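Local coordinates for protein 2-Cys peroxiredoxin (Plasmodium yoelii, PDB 2H01) that probably reduces hydrogen peroxide and organic hydroperoxides to water and alcohols as a thiol-specific, thioredoxin-dependent peroxidase of the peroxiredoxin family, at residues K32-Y37 and E67-S72; P40-F45 and K76-A81. All coordinates share one frame; numbering follows the deposited sequence.

Interaction 1 (K32-Y37 and E67-S72); sequences KYVLLY and ELLGCS
Two neighbouring parallel strands in the central sheet of the thioredoxin-like peroxiredoxin fold are joined here, with Val34, Leu35, Leu36 and Tyr37 paired to Glu67, Leu68, Leu69 and Gly70. Five backbone hydrogen bonds hold the ladder. Glu67 N donates to Tyr33 O at 2.8 Å, and the carbonyl oxygens of Glu67 and Leu69 then receive Leu35 N and Tyr37 N, while Leu35 O and Tyr37 O receive Leu69 N and Cys71 N. The last of these, Cys71 N to Tyr37 O, is the most bent, with 151° at the hydrogen.

The side chain of Tyr37 lies across the partner strand. Its CG stands between its own backbone N and carbonyl carbon (chi1 69°), which swings the ring over Gly70, where CA sits 3.4 Å from the ring centroid in a CH-pi contact; without a side chain, Gly70 lets the phenol lie this close to the backbone. On the same face of the sheet Leu35 and Leu68 run side by side, CB of Leu35 3.7 Å from CD2 of Leu68. Helix 49-56 covers Tyr37 and Leu68 through Leu54, and helix 147-163 covers Leu35 through Ile150, so two helices pack on this face of the sheet, as in the alpha/beta layering of the thioredoxin fold. On the other face CG1 of Val34 meets CD1 of Leu69 at 3.8 Å, and CD1 of Leu36 approaches CB of Leu69 at 3.9 Å.

At the start of the pair the aliphatic part of Lys32 crosses that of Glu67 at a slant, CG of Lys32 3.8 Å from CB of Glu67. Their charged ends do not touch, NZ of Lys32 being 4.8 Å from OE1 of Glu67; NZ is hydrogen-bonded to Asn65 instead.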
ATOM      1  N   LYS A  32      -3.332  -8.645 -10.041  1.00 28.62           N
ATOM      2  CA  LYS A  32      -3.535  -8.423  -8.623  1.00 28.47           C
ATOM      3  C   LYS A  32      -4.198  -7.069  -8.407  1.00 27.47           C
ATOM      4  O   LYS A  32      -4.025  -6.172  -9.210  1.00 29.37           O
ATOM      5  CB  LYS A  32      -2.182  -8.414  -7.936  1.00 29.01           C
ATOM      6  CG  LYS A  32      -1.964  -9.539  -6.994  1.00 31.77           C
ATOM      7  CD  LYS A  32      -1.784 -10.850  -7.716  1.00 34.65           C
ATOM      8  CE  LYS A  32      -1.362 -11.910  -6.739  1.00 38.22           C
ATOM      9  NZ  LYS A  32      -2.485 -12.219  -5.837  1.00 38.81           N
ATOM     10  N   TYR A  33      -4.920  -6.902  -7.303  1.00 25.82           N
ATOM     11  CA  TYR A  33      -5.299  -5.560  -6.888  1.00 23.63           C
ATOM     12  C   TYR A  33      -4.076  -5.168  -6.060  1.00 21.85           C
ATOM     13  O   TYR A  33      -3.368  -6.046  -5.564  1.00 20.71           O
ATOM     14  CB  TYR A  33      -6.535  -5.583  -5.981  1.00 23.94           C
ATOM     15  CG  TYR A  33      -7.800  -6.046  -6.646  1.00 22.49           C
ATOM     16  CD1 TYR A  33      -7.969  -7.384  -7.011  1.00 23.82           C
ATOM     17  CD2 TYR A  33      -8.840  -5.150  -6.896  1.00 21.02           C
ATOM     18  CE1 TYR A  33      -9.149  -7.825  -7.608  1.00 24.92           C
ATOM     19  CE2 TYR A  33     -10.026  -5.570  -7.490  1.00 22.84           C
ATOM     20  CZ  TYR A  33     -10.174  -6.910  -7.846  1.00 24.66           C
ATOM     21  OH  TYR A  33     -11.330  -7.334  -8.446  1.00 23.59           O
ATOM     22  N   VAL A  34      -3.819  -3.875  -5.902  1.00 19.99           N
ATOM     23  CA  VAL A  34      -2.652  -3.462  -5.130  1.00 19.30           C
ATOM     24  C   VAL A  34      -3.005  -2.523  -3.990  1.00 18.80           C
ATOM     25  O   VAL A  34      -3.767  -1.586  -4.180  1.00 19.30           O
ATOM     26  CB  VAL A  34      -1.610  -2.735  -6.016  1.00 18.95           C
ATOM     27  CG1 VAL A  34      -0.398  -2.320  -5.168  1.00 17.10           C
ATOM     28  CG2 VAL A  34      -1.175  -3.640  -7.170  1.00 16.98           C
ATOM     29  N   LEU A  35      -2.462  -2.800  -2.804  1.00 18.07           N
ATOM     30  CA  LEU A  35      -2.667  -1.920  -1.659  1.00 17.48           C
ATOM     31  C   LEU A  35      -1.294  -1.301  -1.411  1.00 18.38           C
ATOM     32  O   LEU A  35      -0.410  -1.932  -0.820  1.00 19.59           O
ATOM     33  CB  LEU A  35      -3.132  -2.681  -0.408  1.00 15.42           C
ATOM     34  CG  LEU A  35      -3.740  -1.895   0.783  1.00 14.34           C
ATOM     35  CD1 LEU A  35      -2.692  -1.107   1.537  1.00 14.57           C
ATOM     36  CD2 LEU A  35      -4.812  -0.964   0.281  1.00 14.29           C
ATOM     37  N   LEU A  36      -1.110  -0.082  -1.902  1.00 17.68           N
ATOM     38  CA  LEU A  36       0.142   0.643  -1.727  1.00 17.03           C
ATOM     39  C   LEU A  36      -0.019   1.548  -0.515  1.00 18.42           C
ATOM     40  O   LEU A  36      -0.974   2.331  -0.450  1.00 19.69           O
ATOM     41  CB  LEU A  36       0.443   1.507  -2.959  1.00 14.46           C
ATOM     42  CG  LEU A  36       1.658   2.445  -2.805  1.00 15.51           C
ATOM     43  CD1 LEU A  36       2.940   1.621  -2.761  1.00 15.46           C
ATOM     44  CD2 LEU A  36       1.716   3.450  -3.954  1.00 14.29           C
ATOM     45  N   TYR A  37       0.900   1.449   0.444  1.00 17.78           N
ATOM     46  CA  TYR A  37       0.823   2.290   1.631  1.00 17.92           C
ATOM     47  C   TYR A  37       2.145   2.986   1.908  1.00 19.08           C
ATOM     48  O   TYR A  37       3.211   2.466   1.578  1.00 19.08           O
ATOM     49  CB  TYR A  37       0.381   1.474   2.863  1.00 17.16           C
ATOM     50  CG  TYR A  37       1.389   0.462   3.382  1.00 15.58           C
ATOM     51  CD1 TYR A  37       1.416  -0.843   2.898  1.00 16.13           C
ATOM     52  CD2 TYR A  37       2.300   0.811   4.377  1.00 14.49           C
ATOM     53  CE1 TYR A  37       2.319  -1.790   3.394  1.00 16.06           C
ATOM     54  CE2 TYR A  37       3.218  -0.118   4.878  1.00 14.96           C
ATOM     55  CZ  TYR A  37       3.216  -1.417   4.383  1.00 16.50           C
ATOM     56  OH  TYR A  37       4.102  -2.332   4.894  1.00 16.19           O
ATOM     57  N   GLU A  67      -2.135  -7.490  -3.550  1.00 25.98           N
ATOM     58  CA  GLU A  67      -0.690  -7.430  -3.360  1.00 25.91           C
ATOM     59  C   GLU A  67      -0.338  -6.234  -2.471  1.00 25.19           C
ATOM     60  O   GLU A  67      -0.667  -5.094  -2.794  1.00 25.64           O
ATOM     61  CB  GLU A  67      -0.004  -7.283  -4.725  1.00 27.05           C
ATOM     62  CG  GLU A  67       1.523  -7.295  -4.695  1.00 26.86           C
ATOM     63  CD  GLU A  67       2.096  -8.667  -4.406  1.00 26.99           C
ATOM     64  OE1 GLU A  67       1.457  -9.686  -4.771  1.00 28.60           O
ATOM     65  OE2 GLU A  67       3.197  -8.727  -3.831  1.00 26.29           O
ATOM     66  N   LEU A  68       0.339  -6.497  -1.358  1.00 24.45           N
ATOM     67  CA  LEU A  68       0.730  -5.440  -0.430  1.00 23.82           C
ATOM     68  C   LEU A  68       2.080  -4.840  -0.784  1.00 22.97           C
ATOM     69  O   LEU A  68       3.036  -5.569  -1.022  1.00 23.75           O
ATOM     70  CB  LEU A  68       0.822  -5.971   0.998  1.00 24.28           C
ATOM     71  CG  LEU A  68      -0.437  -6.134   1.842  1.00 26.44           C
ATOM     72  CD1 LEU A  68      -0.035  -6.582   3.251  1.00 26.78           C
ATOM     73  CD2 LEU A  68      -1.184  -4.809   1.896  1.00 29.72           C
ATOM     74  N   LEU A  69       2.148  -3.510  -0.809  1.00 20.20           N
ATOM     75  CA  LEU A  69       3.396  -2.808  -1.099  1.00 17.15           C
ATOM     76  C   LEU A  69       3.582  -1.675  -0.091  1.00 17.09           C
ATOM     77  O   LEU A  69       2.789  -0.738  -0.041  1.00 16.95           O
ATOM     78  CB  LEU A  69       3.390  -2.251  -2.535  1.00 17.21           C
ATOM     79  CG  LEU A  69       3.344  -3.290  -3.673  1.00 14.39           C
ATOM     80  CD1 LEU A  69       3.354  -2.590  -5.016  1.00 14.29           C
ATOM     81  CD2 LEU A  69       4.540  -4.237  -3.576  1.00 14.29           C
ATOM     82  N   GLY A  70       4.622  -1.792   0.731  1.00 18.41           N
ATOM     83  CA  GLY A  70       4.934  -0.777   1.724  1.00 20.49           C
ATOM     84  C   GLY A  70       6.017   0.151   1.200  1.00 21.17           C
ATOM     85  O   GLY A  70       7.060  -0.301   0.745  1.00 21.65           O
ATOM     86  N   CYS A  71       5.787   1.453   1.275  1.00 21.51           N
ATOM     87  CA  CYS A  71       6.758   2.395   0.751  1.00 22.96           C
ATOM     88  C   CYS A  71       7.190   3.513   1.708  1.00 23.65           C
ATOM     89  O   CYS A  71       6.358   4.133   2.373  1.00 23.78           O
ATOM     90  CB  CYS A  71       6.183   3.007  -0.528  1.00 24.35           C
ATOM     91  SG  CYS A  71       7.205   4.237  -1.373  1.00 27.54           S
ATOM     92  N   SER A  72       8.503   3.739   1.781  1.00 24.61           N
ATOM     93  CA  SER A  72       9.091   4.823   2.578  1.00 23.92           C
ATOM     94  C   SER A  72      10.277   5.307   1.748  1.00 24.47           C
ATOM     95  O   SER A  72      10.792   4.574   0.900  1.00 24.37           O
ATOM     96  CB  SER A  72       9.586   4.356   3.951  1.00 22.84           C
ATOM     97  OG  SER A  72      10.930   3.910   3.898  1.00 20.29           O
TER

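Interaction 2 (P40-F45 and K76-A81); sequences PLDFTF and KFTHLA
ND1 of His79 donates a hydrogen bond to OD2 of Asp42 at 2.7 Å, with 163° at the hydrogen. The other carboxylate oxygen, OD1, is hydrogen-bonded to the hydroxyl of Tyr39 and probably to that of Ser72. The imidazole presents its edge: OD2 lies almost in the ring plane and is met on its syn side, the carboxylate and ring planes being 31° apart. CG of His79 is turned anti to its carbonyl carbon (chi1 -76°), which brings the ring back from a CB directed away from the loop until ND1 reaches Asp42. At the other end of the ring NE2 is hydrogen-bonded to Ile100 O, so both nitrogens are engaged and the rotation of the imidazole is fixed.

Beside this bond the methyl CG2 of Thr78 lies 3.4 Å from OD2 of Asp42 and 3.7 Å from its CB, walling one flank of the carboxylate with carbon. Next along the loop, which leads from strand 33-38 towards helix 49-56 and the predicted peroxidatic Cys47, the phenyl of Phe43 rests on the helix. Its CZ is 4.1 Å from CB of Ala81 and 3.6 Å from Ala81 O, and the ring also meets that of Trp82.

With NE2 facing a carbonyl oxygen and ND1 a carboxylate, both ring nitrogens have acceptors as partners, an arrangement consistent with a doubly protonated, positively charged imidazole balanced by the negative charge of Asp42.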
ATOM      1  N   PRO A  40       6.566   7.289   6.956  1.00 20.71           N
ATOM      2  CA  PRO A  40       7.712   8.202   6.971  1.00 21.58           C
ATOM      3  C   PRO A  40       9.099   7.571   6.851  1.00 21.70           C
ATOM      4  O   PRO A  40       9.806   7.760   5.861  1.00 22.22           O
ATOM      5  CB  PRO A  40       7.556   8.938   8.306  1.00 20.53           C
ATOM      6  CG  PRO A  40       6.084   8.884   8.579  1.00 19.72           C
ATOM      7  CD  PRO A  40       5.726   7.480   8.154  1.00 21.05           C
ATOM      8  N   LEU A  41       9.477   6.816   7.875  1.00 21.53           N
ATOM      9  CA  LEU A  41      10.810   6.240   7.922  1.00 21.85           C
ATOM     10  C   LEU A  41      10.955   4.908   8.616  1.00 22.87           C
ATOM     11  O   LEU A  41      10.097   4.471   9.381  1.00 23.64           O
ATOM     12  CB  LEU A  41      11.750   7.211   8.635  1.00 21.42           C
ATOM     13  CG  LEU A  41      11.911   8.624   8.090  1.00 19.63           C
ATOM     14  CD1 LEU A  41      12.593   9.489   9.142  1.00 18.41           C
ATOM     15  CD2 LEU A  41      12.710   8.586   6.793  1.00 21.32           C
ATOM     16  N   ASP A  42      12.099   4.301   8.346  1.00 23.01           N
ATOM     17  CA  ASP A  42      12.513   3.042   8.928  1.00 24.29           C
ATOM     18  C   ASP A  42      13.257   3.388  10.222  1.00 25.49           C
ATOM     19  O   ASP A  42      13.708   4.517  10.400  1.00 25.59           O
ATOM     20  CB  ASP A  42      13.492   2.348   7.987  1.00 24.19           C
ATOM     21  CG  ASP A  42      12.812   1.644   6.828  1.00 24.14           C
ATOM     22  OD1 ASP A  42      11.670   1.996   6.452  1.00 24.97           O
ATOM     23  OD2 ASP A  42      13.460   0.734   6.283  1.00 24.51           O
ATOM     24  N   PHE A  43      13.382   2.417  11.120  1.00 26.07           N
ATOM     25  CA  PHE A  43      14.121   2.603  12.365  1.00 25.90           C
ATOM     26  C   PHE A  43      13.772   3.754  13.326  1.00 26.12           C
ATOM     27  O   PHE A  43      14.589   4.064  14.186  1.00 29.50           O
ATOM     28  CB  PHE A  43      15.625   2.687  12.040  1.00 23.07           C
ATOM     29  CG  PHE A  43      16.255   1.360  11.663  1.00 22.35           C
ATOM     30  CD1 PHE A  43      16.360   0.330  12.595  1.00 21.77           C
ATOM     31  CD2 PHE A  43      16.779   1.160  10.389  1.00 21.56           C
ATOM     32  CE1 PHE A  43      16.989  -0.881  12.261  1.00 21.65           C
ATOM     33  CE2 PHE A  43      17.407  -0.043  10.044  1.00 21.76           C
ATOM     34  CZ  PHE A  43      17.515  -1.061  10.978  1.00 21.31           C
ATOM     35  N   THR A  44      12.606   4.393  13.209  1.00 25.59           N
ATOM     36  CA  THR A  44      12.271   5.481  14.144  1.00 25.37           C
ATOM     37  C   THR A  44      11.849   4.887  15.478  1.00 25.31           C
ATOM     38  O   THR A  44      11.845   3.676  15.638  1.00 25.02           O
ATOM     39  CB  THR A  44      11.102   6.396  13.652  1.00 25.91           C
ATOM     40  OG1 THR A  44       9.860   5.681  13.726  1.00 27.87           O
ATOM     41  CG2 THR A  44      11.354   6.884  12.218  1.00 25.85           C
ATOM     42  N   PHE A  45      11.480   5.738  16.431  1.00 26.38           N
ATOM     43  CA  PHE A  45      11.066   5.257  17.751  1.00 28.17           C
ATOM     44  C   PHE A  45       9.553   5.147  17.892  1.00 28.78           C
ATOM     45  O   PHE A  45       9.028   4.894  18.973  1.00 28.71           O
ATOM     46  CB  PHE A  45      11.649   6.151  18.852  1.00 28.70           C
ATOM     47  CG  PHE A  45      13.161   6.151  18.890  1.00 28.13           C
ATOM     48  CD1 PHE A  45      13.874   4.969  18.689  1.00 27.49           C
ATOM     49  CD2 PHE A  45      13.865   7.323  19.128  1.00 28.41           C
ATOM     50  CE1 PHE A  45      15.262   4.956  18.722  1.00 27.86           C
ATOM     51  CE2 PHE A  45      15.260   7.324  19.164  1.00 29.66           C
ATOM     52  CZ  PHE A  45      15.963   6.137  18.961  1.00 28.84           C
ATOM     53  N   LYS A  76      16.719   0.381  -0.153  1.00 26.85           N
ATOM     54  CA  LYS A  76      16.427  -1.039  -0.015  1.00 25.52           C
ATOM     55  C   LYS A  76      17.352  -1.671   1.018  1.00 25.24           C
ATOM     56  O   LYS A  76      16.975  -2.629   1.697  1.00 26.97           O
ATOM     57  CB  LYS A  76      16.559  -1.772  -1.357  1.00 24.71           C
ATOM     58  CG  LYS A  76      17.920  -1.707  -2.042  1.00 24.68           C
ATOM     59  CD  LYS A  76      17.961  -2.754  -3.164  1.00 25.59           C
ATOM     60  CE  LYS A  76      19.320  -2.861  -3.853  1.00 26.55           C
ATOM     61  NZ  LYS A  76      19.601  -1.672  -4.698  1.00 29.21           N
ATOM     62  N   PHE A  77      18.560  -1.131   1.142  1.00 24.05           N
ATOM     63  CA  PHE A  77      19.518  -1.645   2.110  1.00 22.40           C
ATOM     64  C   PHE A  77      19.021  -1.407   3.531  1.00 21.91           C
ATOM     65  O   PHE A  77      19.166  -2.269   4.396  1.00 22.68           O
ATOM     66  CB  PHE A  77      20.873  -0.986   1.899  1.00 20.74           C
ATOM     67  CG  PHE A  77      21.478  -1.296   0.568  1.00 19.13           C
ATOM     68  CD1 PHE A  77      22.038  -2.543   0.323  1.00 18.85           C
ATOM     69  CD2 PHE A  77      21.468  -0.356  -0.447  1.00 18.00           C
ATOM     70  CE1 PHE A  77      22.581  -2.853  -0.915  1.00 19.37           C
ATOM     71  CE2 PHE A  77      22.011  -0.656  -1.694  1.00 17.79           C
ATOM     72  CZ  PHE A  77      22.570  -1.909  -1.929  1.00 18.00           C
ATOM     73  N   THR A  78      18.442  -0.254   3.819  1.00 22.82           N
ATOM     74  CA  THR A  78      17.920  -0.093   5.159  1.00 23.46           C
ATOM     75  C   THR A  78      16.619  -0.811   5.471  1.00 22.74           C
ATOM     76  O   THR A  78      16.366  -1.146   6.617  1.00 22.17           O
ATOM     77  CB  THR A  78      17.986   1.330   5.713  1.00 22.70           C
ATOM     78  OG1 THR A  78      18.462   2.222   4.718  1.00 24.63           O
ATOM     79  CG2 THR A  78      16.633   1.840   6.045  1.00 24.83           C
ATOM     80  N   HIS A  79      15.827  -1.093   4.441  1.00 22.30           N
ATOM     81  CA  HIS A  79      14.655  -1.948   4.647  1.00 21.95           C
ATOM     82  C   HIS A  79      15.142  -3.325   5.094  1.00 22.66           C
ATOM     83  O   HIS A  79      14.655  -3.890   6.069  1.00 23.31           O
ATOM     84  CB  HIS A  79      13.854  -2.138   3.346  1.00 20.19           C
ATOM     85  CG  HIS A  79      13.023  -0.960   2.948  1.00 20.12           C
ATOM     86  ND1 HIS A  79      12.717   0.067   3.812  1.00 20.30           N
ATOM     87  CD2 HIS A  79      12.390  -0.674   1.786  1.00 19.01           C
ATOM     88  CE1 HIS A  79      11.933   0.937   3.201  1.00 21.50           C
ATOM     89  NE2 HIS A  79      11.718   0.508   1.970  1.00 19.22           N
ATOM     90  N   LEU A  80      16.098  -3.873   4.356  1.00 23.92           N
ATOM     91  CA  LEU A  80      16.642  -5.190   4.677  1.00 24.36           C
ATOM     92  C   LEU A  80      17.152  -5.233   6.117  1.00 26.10           C
ATOM     93  O   LEU A  80      16.801  -6.133   6.886  1.00 25.66           O
ATOM     94  CB  LEU A  80      17.776  -5.544   3.714  1.00 22.38           C
ATOM     95  CG  LEU A  80      18.477  -6.874   3.995  1.00 22.39           C
ATOM     96  CD1 LEU A  80      17.440  -8.004   3.957  1.00 22.10           C
ATOM     97  CD2 LEU A  80      19.587  -7.112   2.965  1.00 20.07           C
ATOM     98  N   ALA A  81      17.976  -4.249   6.471  1.00 26.97           N
ATOM     99  CA  ALA A  81      18.534  -4.158   7.810  1.00 27.30           C
ATOM    100  C   ALA A  81      17.433  -4.025   8.858  1.00 27.11           C
ATOM    101  O   ALA A  81      17.592  -4.483   9.990  1.00 27.93           O
ATOM    102  CB  ALA A  81      19.487  -2.964   7.901  1.00 25.51           C
TER

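How the interactions relate
The two contacts alternate along the chain: 32-37, 40-45, 67-72, then 76-81. The loop at 40-45 follows the strand carrying 32-37, and helix 76-83 follows strand 66-72, so interaction 2 pairs what comes after each of the two strands joined in interaction 1. Their centres lie about 17 Å apart, that of interaction 1 about 3 Å and that of interaction 2 about 16 Å from the centre of the molecule. They meet where Ser72, ending strand 66-72, packs its OG 3.2 Å from CE1 of His79. Beyond the C-terminal ends of the two strands, a buried polar pair thus joins the helix to the loop leading to Cys47, the predicted active-site cysteine.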